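Local coordinates for protein glutathione S-transferase enzyme with thioredoxin-like domain (Bradyrhizobium sp., PDB 4MF7) that probably catalyses the transfer of glutathione to electrophilic compounds, working as a dimeric glutathione transferase with a thioredoxin-like domain, at residues K33-Q38 and K76-T81; Q44-P49 and E68-D73; W135-W140 and Y201-I206; Q194-A199 and P234-R239. One frame throughout, in Å; residues are numbered along the deposited sequence.

Contact 1: residues K33-Q38 and K76-T81; sequences KRWPAQ and KDHQKT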
# COMPACT_ATOMS: atom_id res chain seq x y z
N LYS A 33 -25.14 2.40 12.84
CA LYS A 33 -26.59 2.24 12.69
C LYS A 33 -26.93 0.89 12.08
O LYS A 33 -27.89 0.25 12.50
CB LYS A 33 -27.18 3.37 11.86
CG LYS A 33 -27.00 4.74 12.52
CD LYS A 33 -27.18 5.88 11.54
CE LYS A 33 -28.64 6.07 11.16
NZ LYS A 33 -28.78 7.10 10.10
N ARG A 34 -26.11 0.43 11.13
CA ARG A 34 -26.28 -0.90 10.53
C ARG A 34 -25.56 -2.06 11.24
O ARG A 34 -26.06 -3.19 11.24
CB ARG A 34 -25.87 -0.86 9.06
CG ARG A 34 -26.25 -2.12 8.30
CD ARG A 34 -26.11 -1.94 6.81
NE ARG A 34 -27.12 -1.06 6.21
CZ ARG A 34 -28.24 -1.46 5.60
NH1 ARG A 34 -28.56 -2.75 5.52
NH2 ARG A 34 -29.05 -0.55 5.06
N TRP A 35 -24.38 -1.78 11.81
CA TRP A 35 -23.62 -2.75 12.61
C TRP A 35 -23.34 -2.16 13.97
O TRP A 35 -22.27 -1.61 14.20
CB TRP A 35 -22.31 -3.18 11.91
CG TRP A 35 -22.56 -3.93 10.64
CD1 TRP A 35 -22.80 -5.26 10.52
CD2 TRP A 35 -22.61 -3.38 9.32
NE1 TRP A 35 -23.00 -5.58 9.21
CE2 TRP A 35 -22.90 -4.44 8.45
CE3 TRP A 35 -22.44 -2.10 8.79
CZ2 TRP A 35 -23.01 -4.27 7.07
CZ3 TRP A 35 -22.57 -1.92 7.43
CH2 TRP A 35 -22.83 -3.00 6.58
N PRO A 36 -24.32 -2.26 14.90
CA PRO A 36 -24.19 -1.59 16.19
C PRO A 36 -23.02 -2.11 17.02
O PRO A 36 -22.68 -3.29 16.92
CB PRO A 36 -25.53 -1.88 16.89
CG PRO A 36 -26.48 -2.19 15.78
CD PRO A 36 -25.65 -2.87 14.73
N ALA A 37 -22.43 -1.23 17.81
CA ALA A 37 -21.36 -1.60 18.71
C ALA A 37 -21.95 -2.10 20.03
O ALA A 37 -22.55 -1.31 20.75
CB ALA A 37 -20.46 -0.40 18.96
N GLN A 38 -21.81 -3.39 20.32
CA GLN A 38 -22.20 -3.95 21.64
C GLN A 38 -21.20 -3.55 22.73
O GLN A 38 -21.57 -3.50 23.90
CB GLN A 38 -22.30 -5.49 21.60
CG GLN A 38 -23.28 -6.05 20.59
CD GLN A 38 -24.71 -5.56 20.82
OE1 GLN A 38 -25.16 -5.44 21.96
NE2 GLN A 38 -25.41 -5.26 19.73
N LYS A 76 -25.26 -9.48 -0.02
CA LYS A 76 -26.42 -8.59 0.05
C LYS A 76 -26.06 -7.14 -0.28
O LYS A 76 -26.85 -6.23 -0.01
CB LYS A 76 -27.06 -8.67 1.44
CG LYS A 76 -27.59 -10.05 1.78
CD LYS A 76 -28.32 -10.06 3.11
CE LYS A 76 -28.85 -11.45 3.42
NZ LYS A 76 -29.65 -11.44 4.68
N ASP A 77 -24.88 -6.94 -0.86
CA ASP A 77 -24.36 -5.60 -1.18
C ASP A 77 -24.27 -4.66 0.03
O ASP A 77 -24.42 -3.43 -0.10
CB ASP A 77 -25.19 -4.95 -2.31
CG ASP A 77 -24.94 -5.57 -3.67
OD1 ASP A 77 -24.25 -6.61 -3.76
OD2 ASP A 77 -25.44 -5.01 -4.67
N HIS A 78 -24.00 -5.21 1.21
CA HIS A 78 -23.96 -4.37 2.41
C HIS A 78 -22.78 -3.38 2.39
O HIS A 78 -22.87 -2.33 3.01
CB HIS A 78 -23.97 -5.20 3.70
CG HIS A 78 -25.33 -5.73 4.05
ND1 HIS A 78 -25.51 -6.82 4.87
CD2 HIS A 78 -26.57 -5.33 3.68
CE1 HIS A 78 -26.81 -7.07 5.00
NE2 HIS A 78 -27.47 -6.17 4.29
N GLN A 79 -21.71 -3.72 1.66
CA GLN A 79 -20.59 -2.77 1.43
C GLN A 79 -20.97 -1.53 0.60
O GLN A 79 -20.24 -0.56 0.58
CB GLN A 79 -19.39 -3.49 0.78
CG GLN A 79 -19.41 -3.61 -0.74
CD GLN A 79 -20.30 -4.73 -1.26
OE1 GLN A 79 -21.12 -5.30 -0.52
NE2 GLN A 79 -20.14 -5.07 -2.53
N LYS A 80 -22.11 -1.59 -0.11
CA LYS A 80 -22.62 -0.46 -0.89
C LYS A 80 -23.68 0.35 -0.15
O LYS A 80 -24.24 1.30 -0.71
CB LYS A 80 -23.24 -0.95 -2.20
CG LYS A 80 -22.33 -1.77 -3.10
CD LYS A 80 -23.13 -2.29 -4.30
CE LYS A 80 -22.49 -3.50 -4.96
NZ LYS A 80 -21.58 -3.14 -6.08
N THR A 81 -23.97 0.01 1.10
CA THR A 81 -24.99 0.73 1.87
C THR A 81 -24.43 2.09 2.26
O THR A 81 -23.21 2.24 2.38
CB THR A 81 -25.43 -0.03 3.13
OG1 THR A 81 -24.30 -0.18 4.03
CG2 THR A 81 -26.01 -1.40 2.76
O HOH W 1 -23.75 -7.41 6.74
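Trp35 and His78 form an offset edge-to-face aromatic pair, the edge of Trp35 turned to the face of His78, with ring planes 77° apart. The indole's benzene edge does the touching: Trp35 CZ2 lies 3.6 Å from His78 CB. A water joins the polar sides of the same two rings, accepting from Trp35 NE1 at 3.2 Å and lying 2.6 Å from His78 ND1.

The second group is van der Waals packing around Arg34. With CG anti to the backbone N (chi1 -170°), the arginine chain runs out toward Thr81, whose methyl CG2 sits over the centre of one guanidinium face, 3.6 Å from Arg34 CZ. The charge is met elsewhere, since Arg34 NE forms a salt bridge with Glu83.

Polar bonds inside 76-81 set the threonine's position. Thr81 OG1 donates to His78 O at 2.8 Å and also bonds Phe84 N, so one hydroxyl ties the 3-10 turn to the next helix. Replacing Thr81 with a valine would probably leave Phe84 N without its cap and His78 O without its hydroxyl donor. Thr81 is thus the N-cap of helix 82-87, at the end of the loop that follows strand 67-71 in the thioredoxin-like N-terminal domain.

Contact 2: residues Q44-P49 and E68-D73; sequences QLYSLP and EPHAID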
# COMPACT_ATOMS: atom_id res chain seq x y z
N GLN A 44 -13.83 -1.55 16.67
CA GLN A 44 -14.82 -2.16 15.85
C GLN A 44 -14.14 -2.57 14.55
O GLN A 44 -13.47 -1.74 13.92
CB GLN A 44 -15.97 -1.22 15.56
CG GLN A 44 -16.61 -0.64 16.81
CD GLN A 44 -17.37 -1.70 17.61
OE1 GLN A 44 -18.29 -2.34 17.09
NE2 GLN A 44 -16.97 -1.90 18.83
N LEU A 45 -14.31 -3.83 14.17
CA LEU A 45 -13.73 -4.37 12.91
C LEU A 45 -14.87 -4.70 11.95
O LEU A 45 -15.78 -5.46 12.29
CB LEU A 45 -12.87 -5.61 13.18
CG LEU A 45 -12.37 -6.35 11.94
CD1 LEU A 45 -11.38 -5.48 11.15
CD2 LEU A 45 -11.70 -7.65 12.33
N TYR A 46 -14.83 -4.10 10.74
CA TYR A 46 -15.83 -4.36 9.72
C TYR A 46 -15.13 -5.05 8.58
O TYR A 46 -14.33 -4.44 7.88
CB TYR A 46 -16.48 -3.05 9.25
CG TYR A 46 -16.95 -2.18 10.39
CD1 TYR A 46 -18.20 -2.36 10.98
CD2 TYR A 46 -16.11 -1.19 10.92
CE1 TYR A 46 -18.60 -1.59 12.06
CE2 TYR A 46 -16.52 -0.42 12.00
CZ TYR A 46 -17.78 -0.62 12.55
OH TYR A 46 -18.19 0.13 13.64
N SER A 47 -15.42 -6.35 8.39
CA SER A 47 -14.55 -7.15 7.57
C SER A 47 -15.18 -8.44 7.12
O SER A 47 -16.36 -8.69 7.36
CB SER A 47 -13.26 -7.42 8.36
OG SER A 47 -12.23 -7.89 7.51
N LEU A 48 -14.37 -9.23 6.43
CA LEU A 48 -14.69 -10.61 6.02
C LEU A 48 -13.36 -11.34 6.04
O LEU A 48 -12.31 -10.70 5.87
CB LEU A 48 -15.26 -10.66 4.60
CG LEU A 48 -16.73 -10.36 4.34
CD1 LEU A 48 -16.97 -10.50 2.84
CD2 LEU A 48 -17.64 -11.28 5.15
N PRO A 49 -13.37 -12.67 6.26
CA PRO A 49 -12.14 -13.44 6.35
C PRO A 49 -11.50 -13.74 4.98
O PRO A 49 -11.20 -14.89 4.67
CB PRO A 49 -12.56 -14.71 7.10
CG PRO A 49 -13.99 -14.91 6.71
CD PRO A 49 -14.56 -13.51 6.56
N GLU A 68 -14.25 -5.91 18.41
CA GLU A 68 -15.57 -6.39 18.10
C GLU A 68 -15.76 -6.54 16.60
O GLU A 68 -15.93 -5.54 15.92
CB GLU A 68 -16.61 -5.43 18.66
CG GLU A 68 -18.05 -5.93 18.51
CD GLU A 68 -19.06 -5.00 19.16
OE1 GLU A 68 -18.65 -4.12 19.97
OE2 GLU A 68 -20.25 -5.17 18.88
N PRO A 69 -15.74 -7.80 16.10
CA PRO A 69 -15.88 -8.01 14.67
C PRO A 69 -17.31 -8.00 14.15
O PRO A 69 -18.25 -8.41 14.84
CB PRO A 69 -15.24 -9.38 14.48
CG PRO A 69 -15.62 -10.12 15.72
CD PRO A 69 -15.47 -9.08 16.80
N HIS A 70 -17.46 -7.52 12.93
CA HIS A 70 -18.73 -7.45 12.21
C HIS A 70 -18.50 -7.92 10.78
O HIS A 70 -17.74 -7.30 10.05
CB HIS A 70 -19.31 -6.03 12.19
CG HIS A 70 -19.47 -5.41 13.54
ND1 HIS A 70 -20.59 -5.60 14.33
CD2 HIS A 70 -18.64 -4.61 14.25
CE1 HIS A 70 -20.45 -4.93 15.46
NE2 HIS A 70 -19.27 -4.33 15.44
N ALA A 71 -19.17 -9.00 10.40
CA ALA A 71 -19.13 -9.49 9.03
C ALA A 71 -19.94 -8.57 8.13
O ALA A 71 -21.06 -8.21 8.45
CB ALA A 71 -19.67 -10.92 8.93
N ILE A 72 -19.35 -8.19 7.01
CA ILE A 72 -19.97 -7.31 6.05
C ILE A 72 -20.42 -8.20 4.89
O ILE A 72 -19.60 -8.79 4.20
CB ILE A 72 -18.98 -6.22 5.60
CG1 ILE A 72 -18.47 -5.43 6.82
CG2 ILE A 72 -19.60 -5.28 4.58
CD1 ILE A 72 -19.52 -4.74 7.65
N ASP A 73 -21.73 -8.34 4.72
CA ASP A 73 -22.29 -9.30 3.74
C ASP A 73 -22.28 -8.70 2.33
O ASP A 73 -23.17 -7.91 1.96
CB ASP A 73 -23.72 -9.70 4.16
CG ASP A 73 -24.26 -10.93 3.41
OD1 ASP A 73 -23.67 -11.33 2.37
OD2 ASP A 73 -25.29 -11.48 3.86
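Gln44 and His70 are brought together by similar first torsions: each has CG anti to its carbonyl carbon, and the glutamine then bends at chi2 (-69°), which carries its amide across to the neighbouring strand. The strands are the two parallel ones of the beta-alpha-beta unit that opens the thioredoxin-like fold, 43-47 and 67-71, with helix 53-63 crossing between them.

The amide of Gln44 works in both directions. Its OE1 accepts from His70 NE2 at 2.8 Å, in the plane of the imidazole, which helps to hold that ring's rotation. Its NE2 donates to Glu68 OE1 at 3.0 Å, arriving from above the carboxylate plane, and also bonds Arg42 O. Glu68 in turn holds the chain before the first strand, through Gln38 N at OE2 and His39 N at OE1, so His70, Gln44 and Glu68 form a chain of hydrogen bonds on this face of the sheet.

On the same face the Tyr46 and His70 rings lie side by side, planes 15° apart but slid so far that they barely overlap; Tyr46 CE1 comes 3.7 Å from His70 CD2. Ile72 CD1 reaches Tyr46 CB at 3.8 Å. Leu45 points to the other face, packing on Val56, Ser57 and Leu60 of helix 53-63.

Backbone bonds run in the parallel ladder, with Leu45 N giving to Glu68 O and Leu45 O receiving His70 N. The last rung is Ile72 N to Ser47 O at 3.1 Å, beyond which Leu48 CG rests 3.3 Å from Ile72 O.

Contact 3: residues W135-W140 and Y201-I206; sequences WQTLQW and YTIADI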
# COMPACT_ATOMS: atom_id res chain seq x y z
N TRP A 135 11.58 0.48 7.93
CA TRP A 135 11.17 0.94 6.60
C TRP A 135 11.04 -0.23 5.65
O TRP A 135 10.06 -0.31 4.88
CB TRP A 135 12.14 2.01 6.04
CG TRP A 135 12.07 3.24 6.81
CD1 TRP A 135 13.06 3.79 7.58
CD2 TRP A 135 10.95 4.10 6.93
NE1 TRP A 135 12.61 4.94 8.18
CE2 TRP A 135 11.31 5.16 7.79
CE3 TRP A 135 9.67 4.10 6.36
CZ2 TRP A 135 10.45 6.17 8.09
CZ3 TRP A 135 8.83 5.06 6.67
CH2 TRP A 135 9.20 6.11 7.53
N GLN A 136 11.97 -1.17 5.70
CA GLN A 136 11.93 -2.32 4.82
C GLN A 136 10.70 -3.16 5.07
O GLN A 136 10.14 -3.70 4.13
CB GLN A 136 13.18 -3.18 4.96
CG GLN A 136 14.39 -2.57 4.28
CD GLN A 136 15.60 -3.48 4.39
OE1 GLN A 136 15.92 -3.97 5.47
NE2 GLN A 136 16.27 -3.70 3.27
N THR A 137 10.28 -3.26 6.33
CA THR A 137 9.04 -3.99 6.69
C THR A 137 7.81 -3.49 5.90
O THR A 137 7.00 -4.28 5.42
CB THR A 137 8.75 -3.89 8.20
OG1 THR A 137 9.92 -4.34 8.93
CG2 THR A 137 7.52 -4.76 8.57
N LEU A 138 7.70 -2.17 5.74
CA LEU A 138 6.57 -1.56 5.05
C LEU A 138 6.44 -1.98 3.58
O LEU A 138 5.33 -1.94 3.03
CB LEU A 138 6.65 -0.03 5.14
CG LEU A 138 6.69 0.59 6.53
CD1 LEU A 138 6.35 2.07 6.40
CD2 LEU A 138 5.74 -0.09 7.53
N GLN A 139 7.55 -2.37 2.96
CA GLN A 139 7.55 -2.80 1.58
C GLN A 139 6.57 -3.96 1.38
O GLN A 139 5.99 -4.10 0.33
CB GLN A 139 8.93 -3.24 1.12
CG GLN A 139 10.02 -2.16 1.18
CD GLN A 139 11.40 -2.70 0.92
OE1 GLN A 139 12.17 -2.15 0.11
NE2 GLN A 139 11.75 -3.80 1.61
N TRP A 140 6.42 -4.80 2.41
CA TRP A 140 5.65 -6.05 2.31
C TRP A 140 4.17 -5.91 2.56
O TRP A 140 3.45 -6.88 2.45
CB TRP A 140 6.24 -7.09 3.27
CG TRP A 140 7.63 -7.37 2.89
CD1 TRP A 140 8.78 -6.74 3.36
CD2 TRP A 140 8.07 -8.31 1.92
NE1 TRP A 140 9.87 -7.22 2.71
CE2 TRP A 140 9.47 -8.20 1.83
CE3 TRP A 140 7.40 -9.23 1.09
CZ2 TRP A 140 10.23 -8.98 0.96
CZ3 TRP A 140 8.17 -10.02 0.22
CH2 TRP A 140 9.57 -9.89 0.17
N TYR A 201 9.23 -11.50 13.88
CA TYR A 201 7.89 -11.65 13.30
C TYR A 201 7.22 -10.30 13.29
O TYR A 201 7.12 -9.60 14.33
CB TYR A 201 7.09 -12.68 14.10
CG TYR A 201 5.65 -12.89 13.70
CD1 TYR A 201 5.33 -13.76 12.70
CD2 TYR A 201 4.61 -12.29 14.41
CE1 TYR A 201 4.02 -14.03 12.37
CE2 TYR A 201 3.29 -12.53 14.07
CZ TYR A 201 3.00 -13.41 13.05
OH TYR A 201 1.70 -13.69 12.73
N THR A 202 6.74 -9.90 12.11
CA THR A 202 6.27 -8.53 11.93
C THR A 202 4.96 -8.44 11.17
O THR A 202 4.44 -9.44 10.68
CB THR A 202 7.31 -7.65 11.16
OG1 THR A 202 7.44 -8.12 9.81
CG2 THR A 202 8.70 -7.60 11.87
N ILE A 203 4.46 -7.22 11.05
CA ILE A 203 3.34 -6.93 10.16
C ILE A 203 3.56 -7.41 8.70
O ILE A 203 2.57 -7.64 7.98
CB ILE A 203 2.86 -5.46 10.22
CG1 ILE A 203 3.95 -4.44 9.81
CG2 ILE A 203 2.26 -5.14 11.55
CD1 ILE A 203 3.44 -3.01 9.77
N ALA A 204 4.81 -7.59 8.27
CA ALA A 204 5.09 -8.19 6.94
C ALA A 204 4.55 -9.62 6.81
O ALA A 204 3.94 -9.96 5.81
CB ALA A 204 6.57 -8.15 6.60
N ASP A 205 4.81 -10.47 7.81
CA ASP A 205 4.27 -11.84 7.84
C ASP A 205 2.74 -11.83 8.00
O ASP A 205 2.02 -12.57 7.30
CB ASP A 205 4.93 -12.64 8.96
CG ASP A 205 6.44 -12.52 8.92
OD1 ASP A 205 7.08 -13.17 8.05
OD2 ASP A 205 6.94 -11.74 9.75
N ILE A 206 2.26 -10.95 8.88
CA ILE A 206 0.84 -10.82 9.15
C ILE A 206 0.11 -10.40 7.88
O ILE A 206 -1.00 -10.82 7.64
CB ILE A 206 0.59 -9.86 10.35
CG1 ILE A 206 1.18 -10.46 11.63
CG2 ILE A 206 -0.88 -9.48 10.51
CD1 ILE A 206 1.25 -9.47 12.78
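Thr137 is the first residue of 135-140 to meet 201-206, and it does so with its methyl. CG2 stands anti to the backbone N, while OG1, beside that nitrogen (chi1 -54°), bonds back to Arg133 O within its own helix. CG2 is therefore the branch turned to the start of helix 203-215, 3.6 Å from Thr202 OG1 and 3.8 Å from Ile203 CG1.

One residue on, Leu138 starts out away from the partner, yet its CD2 reaches Ile203 CD1 at 4.3 Å. Gln139 serves the dimer instead: its OE1 accepts from Phe110 N of the second subunit, and its NE2 bonds Gln136 O, which pins the amide at both ends. Trp140 then closes in with its root, CB lying 3.5 Å from Ala204 CB, and the backbones here come within 5.1 Å between Trp140 CA and Ala204 CA. The small alanine side chain is consistent with so close an approach, and the indole beyond leads away to Leu186 and Arg189 of helix 171-190.

The helix start that Thr137 packs on is itself held by hydrogen bonds. Thr202 OG1 accepts from Ala204 N at 3.1 Å, and Thr202 N gives a straight bond to Asp205 OD2 at 3.0 Å (171°). Thr202 and Asp205 thus form a capping box at the buried start of helix 203-215, the N-capping box well known at this place in glutathione transferases.

Contact 4: residues Q194-A199 and P234-R239; sequences QWIMDA and PAWLER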
# COMPACT_ATOMS: atom_id res chain seq x y z
N GLN A 194 13.89 -16.91 9.16
CA GLN A 194 12.73 -17.44 9.86
C GLN A 194 11.44 -16.72 9.40
O GLN A 194 10.46 -17.36 9.03
CB GLN A 194 12.89 -17.27 11.36
CG GLN A 194 11.74 -17.82 12.19
CD GLN A 194 12.01 -17.75 13.69
OE1 GLN A 194 12.91 -17.04 14.13
NE2 GLN A 194 11.24 -18.49 14.46
N TRP A 195 11.49 -15.39 9.44
CA TRP A 195 10.36 -14.53 9.01
C TRP A 195 10.85 -13.62 7.87
O TRP A 195 12.02 -13.61 7.54
CB TRP A 195 9.85 -13.72 10.20
CG TRP A 195 9.39 -14.60 11.39
CD1 TRP A 195 9.98 -14.68 12.64
CD2 TRP A 195 8.27 -15.50 11.43
NE1 TRP A 195 9.27 -15.57 13.44
CE2 TRP A 195 8.24 -16.09 12.71
CE3 TRP A 195 7.30 -15.88 10.49
CZ2 TRP A 195 7.27 -17.03 13.07
CZ3 TRP A 195 6.34 -16.81 10.86
CH2 TRP A 195 6.33 -17.37 12.14
N ILE A 196 9.94 -12.84 7.26
CA ILE A 196 10.32 -11.95 6.18
C ILE A 196 11.44 -11.01 6.65
O ILE A 196 12.35 -10.72 5.89
CB ILE A 196 9.09 -11.20 5.63
CG1 ILE A 196 8.23 -12.18 4.82
CG2 ILE A 196 9.49 -9.98 4.81
CD1 ILE A 196 6.84 -11.69 4.55
N MET A 197 11.36 -10.56 7.91
CA MET A 197 12.37 -9.69 8.51
C MET A 197 13.25 -10.48 9.51
O MET A 197 13.49 -10.05 10.65
CB MET A 197 11.72 -8.50 9.18
CG MET A 197 10.80 -7.69 8.29
SD MET A 197 11.56 -7.14 6.74
CE MET A 197 12.86 -6.02 7.34
N ASP A 198 13.71 -11.62 9.05
CA ASP A 198 14.70 -12.45 9.77
C ASP A 198 14.12 -12.98 11.05
O ASP A 198 13.11 -13.70 11.02
CB ASP A 198 16.00 -11.67 9.98
CG ASP A 198 16.73 -11.46 8.68
OD1 ASP A 198 17.49 -12.36 8.26
OD2 ASP A 198 16.53 -10.40 8.08
N ALA A 199 14.74 -12.65 12.19
CA ALA A 199 14.31 -13.21 13.47
C ALA A 199 13.03 -12.59 13.97
O ALA A 199 12.40 -13.13 14.86
CB ALA A 199 15.42 -13.09 14.52
N PRO A 234 6.89 -22.91 2.09
CA PRO A 234 6.15 -23.93 2.86
C PRO A 234 6.51 -23.97 4.35
O PRO A 234 5.63 -24.07 5.21
CB PRO A 234 6.49 -25.24 2.14
CG PRO A 234 6.80 -24.84 0.76
CD PRO A 234 7.42 -23.46 0.84
N ALA A 235 7.81 -23.87 4.65
CA ALA A 235 8.27 -23.89 6.03
C ALA A 235 7.82 -22.65 6.81
O ALA A 235 7.35 -22.74 7.92
CB ALA A 235 9.78 -24.02 6.06
N TRP A 236 7.95 -21.48 6.19
CA TRP A 236 7.48 -20.25 6.80
C TRP A 236 5.94 -20.29 7.01
O TRP A 236 5.46 -19.89 8.06
CB TRP A 236 7.89 -19.07 5.92
CG TRP A 236 7.19 -17.78 6.13
CD1 TRP A 236 7.53 -16.79 6.98
CD2 TRP A 236 6.08 -17.29 5.35
NE1 TRP A 236 6.67 -15.70 6.82
CE2 TRP A 236 5.77 -16.00 5.82
CE3 TRP A 236 5.29 -17.85 4.32
CZ2 TRP A 236 4.72 -15.23 5.30
CZ3 TRP A 236 4.25 -17.07 3.77
CH2 TRP A 236 3.97 -15.79 4.29
N LEU A 237 5.20 -20.79 6.02
CA LEU A 237 3.74 -20.87 6.16
C LEU A 237 3.38 -21.74 7.36
O LEU A 237 2.50 -21.40 8.15
CB LEU A 237 3.08 -21.40 4.90
CG LEU A 237 1.52 -21.48 4.91
CD1 LEU A 237 0.87 -20.10 5.13
CD2 LEU A 237 1.02 -22.12 3.62
N GLU A 238 4.08 -22.88 7.50
CA GLU A 238 3.91 -23.78 8.64
C GLU A 238 4.20 -23.09 9.96
O GLU A 238 3.44 -23.22 10.91
CB GLU A 238 4.88 -24.99 8.53
CG GLU A 238 4.25 -26.33 8.23
CD GLU A 238 5.05 -27.48 8.84
OE1 GLU A 238 4.46 -28.55 9.06
OE2 GLU A 238 6.26 -27.32 9.11
N ARG A 239 5.28 -22.32 10.03
CA ARG A 239 5.61 -21.57 11.24
C ARG A 239 4.49 -20.57 11.57
O ARG A 239 4.08 -20.43 12.72
CB ARG A 239 6.93 -20.81 11.09
CG ARG A 239 8.18 -21.68 11.08
CD ARG A 239 9.44 -20.84 11.23
NE ARG A 239 9.82 -20.13 10.01
CZ ARG A 239 10.43 -20.70 8.96
NH1 ARG A 239 10.74 -19.95 7.91
NH2 ARG A 239 10.74 -22.00 8.96
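In the helical C-terminal domain, the turn that carries Gln194, Trp195 and Ile196 docks on helix 232-241 through Trp236 and Arg239. The polar link is a two-pronged grip on one backbone oxygen: Arg239 NE reaches Gln194 O at 3.0 Å and Arg239 NH1 reaches it at 2.8 Å, the two nitrogens coming from opposite faces of the carbonyl plane. The arginine gets there by bending at chi3 (-77°), which folds its guanidinium back so that one face lies over Trp236 CA and Ala235 O of its own helix. Gln194 CG packs alongside, 3.7 Å from Arg239 NE. An alanine in place of Arg239 would probably leave Gln194 O without these two donors and take away the group that Gln194 CG packs against.

This turn links helix 171-190 to helix 203-215, and Trp195 and Ile196 supply its apolar side of the contact. Trp195 meets Trp236 obliquely, planes 72° apart, with Trp195 CE3 3.6 Å from Trp236 CD1. The far corner of the same ring, Trp195 CH2, rests 3.6 Å from Arg239 CB. The guanidinium is too distant from this ring to count as more than a weak cation-pi partner.

Ile196 CD1 approaches Trp236 CZ2 at 4.2 Å. Trp236 itself has CG anti to the backbone N (chi1 163°), which brings the indole up against Trp195 and Ile196; its NE1 is bonded to Asp205 OD1, while its CD1 edge faces Gln194 O in the ring plane, 3.6 Å away.

How the contacts relate
Contacts 1 and 2 belong to the thioredoxin-like half and touch each other, contact 2 being nested in the chain loop closed by contact 1. Contact 2 is a buried strand pairing, rich in backbone bonds and a chain of side-chain hydrogen bonds; contact 1 is partly buried, further out, and relies on ring packing, a water and a helix cap. Contacts 3 and 4 sit across the chain's centre in the helical half, their segments alternating in sequence. Asp205 couples them: OD2 serves the capping box, while OD1 takes Ile196 N and Trp236 NE1. Both are buried: contact 3 wholly, apolar between segments and beside the dimer interface; contact 4 adds an arginine grip near the surface, at exposed Gln194.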